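PDB 6K4F: DUF1987 domain-containing protein, which is SiaC, which probably acts as a regulatory phosphoprotein in the SiaABC threonine phosphorylation pathway controlling biofilm formation in response to carbon availability. Local coordinates for residues L59-L65 and P92-H98; L83-Q88 and D116-P120. One frame throughout, in Å; residues are numbered along the deposited sequence.

Interaction 1: L59-L65 and P92-H98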
loop_
_atom_site.group_PDB
_atom_site.type_symbol
_atom_site.label_atom_id
_atom_site.label_comp_id
_atom_site.label_asym_id
_atom_site.label_seq_id
_atom_site.Cartn_x
_atom_site.Cartn_y
_atom_site.Cartn_z
ATOM N N LEU A 59 -0.108 6.536 -9.729
ATOM C CA LEU A 59 -0.365 6.237 -8.324
ATOM C C LEU A 59 0.951 5.889 -7.640
ATOM O O LEU A 59 1.735 5.078 -8.157
ATOM C CB LEU A 59 -1.367 5.086 -8.179
ATOM C CG LEU A 59 -1.767 4.710 -6.741
ATOM C CD1 LEU A 59 -2.335 5.910 -5.982
ATOM C CD2 LEU A 59 -2.758 3.543 -6.721
ATOM N N GLU A 60 1.208 6.520 -6.501
ATOM C CA GLU A 60 2.417 6.295 -5.716
ATOM C C GLU A 60 2.030 5.774 -4.343
ATOM O O GLU A 60 1.136 6.337 -3.702
ATOM C CB GLU A 60 3.217 7.586 -5.543
ATOM C CG GLU A 60 4.072 7.989 -6.712
ATOM C CD GLU A 60 5.368 8.627 -6.254
ATOM O OE1 GLU A 60 5.310 9.536 -5.400
ATOM O OE2 GLU A 60 6.443 8.210 -6.732
ATOM N N LEU A 61 2.696 4.715 -3.880
ATOM C CA LEU A 61 2.503 4.224 -2.516
ATOM C C LEU A 61 3.695 4.628 -1.659
ATOM O O LEU A 61 4.847 4.403 -2.051
ATOM C CB LEU A 61 2.326 2.697 -2.484
ATOM C CG LEU A 61 0.871 2.225 -2.429
ATOM C CD1 LEU A 61 0.209 2.556 -3.739
ATOM C CD2 LEU A 61 0.811 0.730 -2.155
ATOM N N ASP A 62 3.423 5.207 -0.487
ATOM C CA ASP A 62 4.473 5.550 0.477
ATOM C C ASP A 62 4.177 4.853 1.799
ATOM O O ASP A 62 3.268 5.255 2.536
ATOM C CB ASP A 62 4.587 7.054 0.673
ATOM C CG ASP A 62 5.893 7.446 1.332
ATOM O OD1 ASP A 62 6.912 7.558 0.618
ATOM O OD2 ASP A 62 5.905 7.617 2.570
ATOM N N LEU A 63 4.953 3.821 2.105
ATOM C CA LEU A 63 4.668 2.929 3.216
ATOM C C LEU A 63 5.684 3.099 4.339
ATOM O O LEU A 63 6.900 3.099 4.107
ATOM C CB LEU A 63 4.633 1.483 2.739
ATOM C CG LEU A 63 3.642 1.178 1.613
ATOM C CD1 LEU A 63 3.675 -0.321 1.275
ATOM C CD2 LEU A 63 2.221 1.627 1.984
ATOM N N ARG A 64 5.172 3.254 5.555
ATOM C CA ARG A 64 5.950 3.259 6.785
ATOM C C ARG A 64 5.349 2.261 7.748
ATOM O O ARG A 64 5.017 2.574 8.896
ATOM C CB ARG A 64 6.006 4.648 7.409
ATOM C CG ARG A 64 6.614 5.685 6.479
ATOM C CD ARG A 64 6.623 7.065 7.097
ATOM N NE ARG A 64 7.818 7.800 6.693
ATOM C CZ ARG A 64 7.879 8.605 5.640
ATOM N NH1 ARG A 64 6.805 8.788 4.879
ATOM N NH2 ARG A 64 9.014 9.228 5.351
ATOM N N LEU A 65 5.188 1.033 7.255
ATOM C CA LEU A 65 4.569 -0.037 8.012
ATOM C C LEU A 65 5.613 -0.728 8.864
ATOM O O LEU A 65 6.757 -0.910 8.438
ATOM C CB LEU A 65 3.912 -1.049 7.074
ATOM C CG LEU A 65 2.763 -0.483 6.234
ATOM C CD1 LEU A 65 2.351 -1.440 5.141
ATOM C CD2 LEU A 65 1.566 -0.134 7.110
ATOM N N PRO A 92 1.514 4.184 -14.859
ATOM C CA PRO A 92 2.665 4.524 -14.004
ATOM C C PRO A 92 2.331 4.266 -12.540
ATOM O O PRO A 92 1.397 4.854 -11.989
ATOM C CB PRO A 92 2.891 6.016 -14.283
ATOM C CG PRO A 92 2.138 6.302 -15.569
ATOM C CD PRO A 92 0.970 5.361 -15.553
ATOM N N VAL A 93 3.085 3.361 -11.918
ATOM C CA VAL A 93 2.911 3.012 -10.513
ATOM C C VAL A 93 4.293 2.962 -9.872
ATOM O O VAL A 93 5.256 2.516 -10.502
ATOM C CB VAL A 93 2.187 1.659 -10.350
ATOM C CG1 VAL A 93 2.127 1.259 -8.883
ATOM C CG2 VAL A 93 0.752 1.726 -10.927
ATOM N N SER A 94 4.399 3.432 -8.632
ATOM C CA SER A 94 5.674 3.339 -7.937
ATOM C C SER A 94 5.442 3.236 -6.441
ATOM O O SER A 94 4.404 3.667 -5.918
ATOM C CB SER A 94 6.577 4.537 -8.258
ATOM O OG SER A 94 5.963 5.733 -7.843
ATOM N N LEU A 95 6.414 2.652 -5.750
ATOM C CA LEU A 95 6.261 2.405 -4.322
ATOM C C LEU A 95 7.560 2.701 -3.592
ATOM O O LEU A 95 8.652 2.368 -4.077
ATOM C CB LEU A 95 5.824 0.952 -4.061
ATOM C CG LEU A 95 5.512 0.520 -2.628
ATOM C CD1 LEU A 95 4.447 -0.572 -2.646
ATOM C CD2 LEU A 95 6.765 0.018 -1.910
ATOM N N ARG A 96 7.426 3.315 -2.419
ATOM C CA ARG A 96 8.521 3.496 -1.470
ATOM C C ARG A 96 8.158 2.787 -0.178
ATOM O O ARG A 96 7.042 2.966 0.335
ATOM C CB ARG A 96 8.779 4.988 -1.180
ATOM C CG ARG A 96 9.599 5.685 -2.229
ATOM C CD ARG A 96 9.600 7.195 -2.017
ATOM N NE ARG A 96 8.250 7.740 -2.113
ATOM C CZ ARG A 96 7.607 7.958 -3.259
ATOM N NH1 ARG A 96 8.193 7.690 -4.422
ATOM N NH2 ARG A 96 6.373 8.454 -3.244
ATOM N N TRP A 97 9.079 1.957 0.313
ATOM C CA TRP A 97 8.919 1.195 1.550
ATOM C C TRP A 97 10.011 1.656 2.513
ATOM O O TRP A 97 11.185 1.283 2.370
ATOM C CB TRP A 97 8.987 -0.305 1.281
ATOM C CG TRP A 97 8.637 -1.153 2.472
ATOM C CD1 TRP A 97 9.310 -1.225 3.664
ATOM C CD2 TRP A 97 7.531 -2.056 2.583
ATOM N NE1 TRP A 97 8.684 -2.114 4.508
ATOM C CE2 TRP A 97 7.588 -2.634 3.868
ATOM C CE3 TRP A 97 6.515 -2.446 1.717
ATOM C CZ2 TRP A 97 6.651 -3.570 4.310
ATOM C CZ3 TRP A 97 5.577 -3.374 2.161
ATOM C CH2 TRP A 97 5.654 -3.920 3.443
ATOM N N HIS A 98 9.625 2.483 3.481
ATOM C CA HIS A 98 10.554 3.024 4.461
ATOM C C HIS A 98 10.696 2.084 5.644
ATOM O O HIS A 98 9.714 1.494 6.108
ATOM C CB HIS A 98 10.081 4.381 4.971
ATOM C CG HIS A 98 9.821 5.376 3.889
ATOM N ND1 HIS A 98 10.816 6.164 3.353
ATOM C CD2 HIS A 98 8.677 5.722 3.253
ATOM C CE1 HIS A 98 10.293 6.958 2.434
ATOM N NE2 HIS A 98 8.998 6.706 2.351
HETATM O O HOH W 1 4.427 6.665 -9.471
HETATM O O HOH W 2 8.379 6.700 -6.969
HETATM O O HOH W 3 8.850 0.442 8.501
#
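Pro92 O takes the N-H of Leu59, and with that bond two neighbouring parallel strands begin their pairing. They are the two strands of a right-handed beta-alpha-beta crossover, 59-68 and 93-99, joined through helix 70-88 and lying inside a mixed sheet; their short segments run only 8° from parallel. Val93 turns its side chain to the helix-covered face, and its CA makes a C-H contact with Leu59 O. Ser94 points to the other face, where OG sits 2.8 Å from Glu60 OE2, while its backbone O accepts from Leu61 N. Leu95 returns to the apolar side: CG meets Leu61 CB at 3.9 Å, and CD1 touches Leu63 CD1. Helix 70-88 packs on this layer through Leu80, Leu83 and Met76.

Arg96 organises the polar face. With chi1 at -81° its CG lies beside the backbone N, and a bend at chi3 swings the guanidinium over toward strand 59-65. NH2 reaches Glu60 OE1 (2.6 Å) and NH1 reaches Glu60 OE2 (2.9 Å), an end-on, two-nitrogen grip whose donors come from above the carboxylate plane. NE goes instead to Asp62 OD1, so three N-H groups fix the guanidinium's rotation. Arg25 on strand 25-29 also bridges to Glu60 OE1.

Trp97 lies on the apolar face, its CE3 3.6 Å from Leu63 CD1. His98 closes the network: its N bonds to Leu63 O, and the Arg64 guanidinium lies flat on its ring, planes 10° apart and centres 4.0 Å apart. Arg64 NH1 also bridges to Asp62 OD2, which ties the stack to the carboxylate. His98 NE2 donates in the imidazole plane to Asp62 OD1 over 2.8 Å, on that oxygen's syn side but tilted out of the carboxylate plane.

Interaction 2: L83-Q88 and D116-P120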
loop_
_atom_site.group_PDB
_atom_site.type_symbol
_atom_site.label_atom_id
_atom_site.label_comp_id
_atom_site.label_asym_id
_atom_site.label_seq_id
_atom_site.Cartn_x
_atom_site.Cartn_y
_atom_site.Cartn_z
ATOM N N LEU A 83 -1.882 -3.222 -8.261
ATOM C CA LEU A 83 -0.943 -2.296 -8.877
ATOM C C LEU A 83 -0.151 -2.971 -9.991
ATOM O O LEU A 83 0.145 -2.349 -11.019
ATOM C CB LEU A 83 0.002 -1.733 -7.821
ATOM C CG LEU A 83 -0.662 -0.932 -6.691
ATOM C CD1 LEU A 83 0.369 -0.546 -5.649
ATOM C CD2 LEU A 83 -1.299 0.298 -7.269
ATOM N N GLU A 84 0.220 -4.237 -9.801
ATOM C CA GLU A 84 1.038 -4.910 -10.812
ATOM C C GLU A 84 0.244 -5.129 -12.096
ATOM O O GLU A 84 0.739 -4.862 -13.198
ATOM C CB GLU A 84 1.570 -6.236 -10.273
ATOM C CG GLU A 84 2.226 -7.119 -11.342
ATOM C CD GLU A 84 3.606 -6.620 -11.760
ATOM O OE1 GLU A 84 4.056 -5.585 -11.227
ATOM O OE2 GLU A 84 4.245 -7.272 -12.618
ATOM N N GLU A 85 -0.989 -5.625 -11.967
ATOM C CA GLU A 85 -1.896 -5.727 -13.106
ATOM C C GLU A 85 -2.024 -4.396 -13.834
ATOM O O GLU A 85 -1.961 -4.337 -15.068
ATOM C CB GLU A 85 -3.267 -6.209 -12.626
ATOM C CG GLU A 85 -4.331 -6.330 -13.711
ATOM C CD GLU A 85 -3.871 -7.136 -14.913
ATOM O OE1 GLU A 85 -3.172 -8.154 -14.718
ATOM O OE2 GLU A 85 -4.221 -6.760 -16.052
ATOM N N ALA A 86 -2.209 -3.308 -13.084
ATOM C CA ALA A 86 -2.333 -2.001 -13.718
ATOM C C ALA A 86 -1.028 -1.596 -14.390
ATOM O O ALA A 86 -1.041 -1.014 -15.480
ATOM C CB ALA A 86 -2.761 -0.951 -12.694
ATOM N N HIS A 87 0.108 -1.899 -13.757
ATOM C CA HIS A 87 1.395 -1.520 -14.328
ATOM C C HIS A 87 1.658 -2.261 -15.633
ATOM O O HIS A 87 2.185 -1.679 -16.588
ATOM C CB HIS A 87 2.522 -1.795 -13.332
ATOM C CG HIS A 87 3.878 -1.457 -13.861
ATOM N ND1 HIS A 87 4.849 -2.409 -14.086
ATOM C CD2 HIS A 87 4.419 -0.273 -14.229
ATOM C CE1 HIS A 87 5.935 -1.824 -14.559
ATOM N NE2 HIS A 87 5.701 -0.528 -14.652
ATOM N N GLN A 88 1.298 -3.543 -15.695
ATOM C CA GLN A 88 1.482 -4.296 -16.928
ATOM C C GLN A 88 0.617 -3.750 -18.054
ATOM O O GLN A 88 0.934 -3.965 -19.227
ATOM C CB GLN A 88 1.193 -5.778 -16.682
ATOM C CG GLN A 88 2.079 -6.401 -15.607
ATOM C CD GLN A 88 3.549 -6.422 -15.994
ATOM O OE1 GLN A 88 4.363 -5.682 -15.435
ATOM N NE2 GLN A 88 3.897 -7.272 -16.949
ATOM N N ASP A 116 7.853 -9.648 -6.247
ATOM C CA ASP A 116 6.603 -9.887 -6.951
ATOM C C ASP A 116 6.161 -8.709 -7.811
ATOM O O ASP A 116 5.143 -8.819 -8.504
ATOM C CB ASP A 116 5.480 -10.224 -5.947
ATOM C CG ASP A 116 5.841 -11.375 -5.009
ATOM O OD1 ASP A 116 6.596 -12.284 -5.434
ATOM O OD2 ASP A 116 5.363 -11.377 -3.848
ATOM N N CYS A 117 6.883 -7.587 -7.783
ATOM C CA CYS A 117 6.444 -6.356 -8.430
ATOM C C CYS A 117 7.380 -5.985 -9.568
ATOM O O CYS A 117 8.589 -6.155 -9.455
ATOM C CB CYS A 117 6.389 -5.199 -7.432
ATOM S SG CYS A 117 5.257 -5.545 -6.068
ATOM N N SER A 118 6.817 -5.477 -10.663
ATOM C CA SER A 118 7.638 -5.059 -11.792
ATOM C C SER A 118 7.770 -3.549 -11.895
ATOM O O SER A 118 8.530 -3.061 -12.737
ATOM C CB SER A 118 7.068 -5.626 -13.099
ATOM O OG SER A 118 5.966 -4.862 -13.548
ATOM N N PHE A 119 7.066 -2.805 -11.067
ATOM C CA PHE A 119 7.165 -1.356 -11.056
ATOM C C PHE A 119 8.241 -0.930 -10.074
ATOM O O PHE A 119 8.671 -1.724 -9.229
ATOM C CB PHE A 119 5.812 -0.747 -10.678
ATOM C CG PHE A 119 5.167 -1.388 -9.481
ATOM C CD1 PHE A 119 5.482 -0.968 -8.198
ATOM C CD2 PHE A 119 4.231 -2.397 -9.637
ATOM C CE1 PHE A 119 4.883 -1.543 -7.087
ATOM C CE2 PHE A 119 3.621 -2.984 -8.531
ATOM C CZ PHE A 119 3.950 -2.560 -7.255
ATOM N N PRO A 120 8.729 0.308 -10.178
ATOM C CA PRO A 120 9.716 0.801 -9.208
ATOM C C PRO A 120 9.258 0.617 -7.767
ATOM O O PRO A 120 8.170 1.046 -7.378
ATOM C CB PRO A 120 9.836 2.288 -9.560
ATOM C CG PRO A 120 9.486 2.351 -11.006
ATOM C CD PRO A 120 8.438 1.306 -11.224
#
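The imidazole of His87 has Phe119 CB over one face, 3.7 Å from the ring centroid and almost on its normal, and Ser118 OG at its edge, near the ring plane. Beyond that methylene the Phe119 ring turns its own edge toward the same face, an edge-to-face pair with planes at 79°. On the Phe119 ring, one face carries CB of its neighbour Cys117 and Glu84 CA lies at the edge, in the ring plane, while Leu83 CB approaches CE2 obliquely at 3.9 Å. Phe119 CG lies between its backbone N and carbonyl carbon (chi1 47°), which tucks the ring in beside the helix, toward Val93 and Leu95 of the adjoining strand.

This is the last part of helix 70-88 meeting the loop that leads from helix 108-115 into strand 121-125. Three helix side chains converge on Ser118. Glu84 OE1 accepts from Ser118 N at 2.8 Å, from the syn side but tilted out of the carboxylate plane. His87 ND1 donates to Ser118 OG over 2.7 Å, in a rather bent bond (135°), and that hydroxyl in turn donates to Gln88 OE1 at 2.6 Å.

The serine hydroxyl is thus both acceptor and donor in a short chain of hydrogen bonds from imidazole N-H to amide oxygen, so ND1 carries a proton. The nearby Glu84 carboxylate would probably favour a positively charged imidazole.

Overall arrangement
Interactions 1 and 2 share one beta-alpha-beta unit: interaction 1 pairs its two strands, and interaction 2 uses the final part of the helix between them. The centre of interaction 1 is about 6 Å from the centre of the chain, that of interaction 2 about 12 Å, near the surface. The first combines regular backbone bonding and a buried leucine-rich face with a charged network on the other side; the second relies on side chains around a single serine, with one aromatic reaching inward. The two meet directly, for Leu59 CD2 packs on Leu83 CD2 at 3.6 Å, and Pro120 O probably accepts from Leu95 N, starting the pairing of strand 121-125 with 93-99.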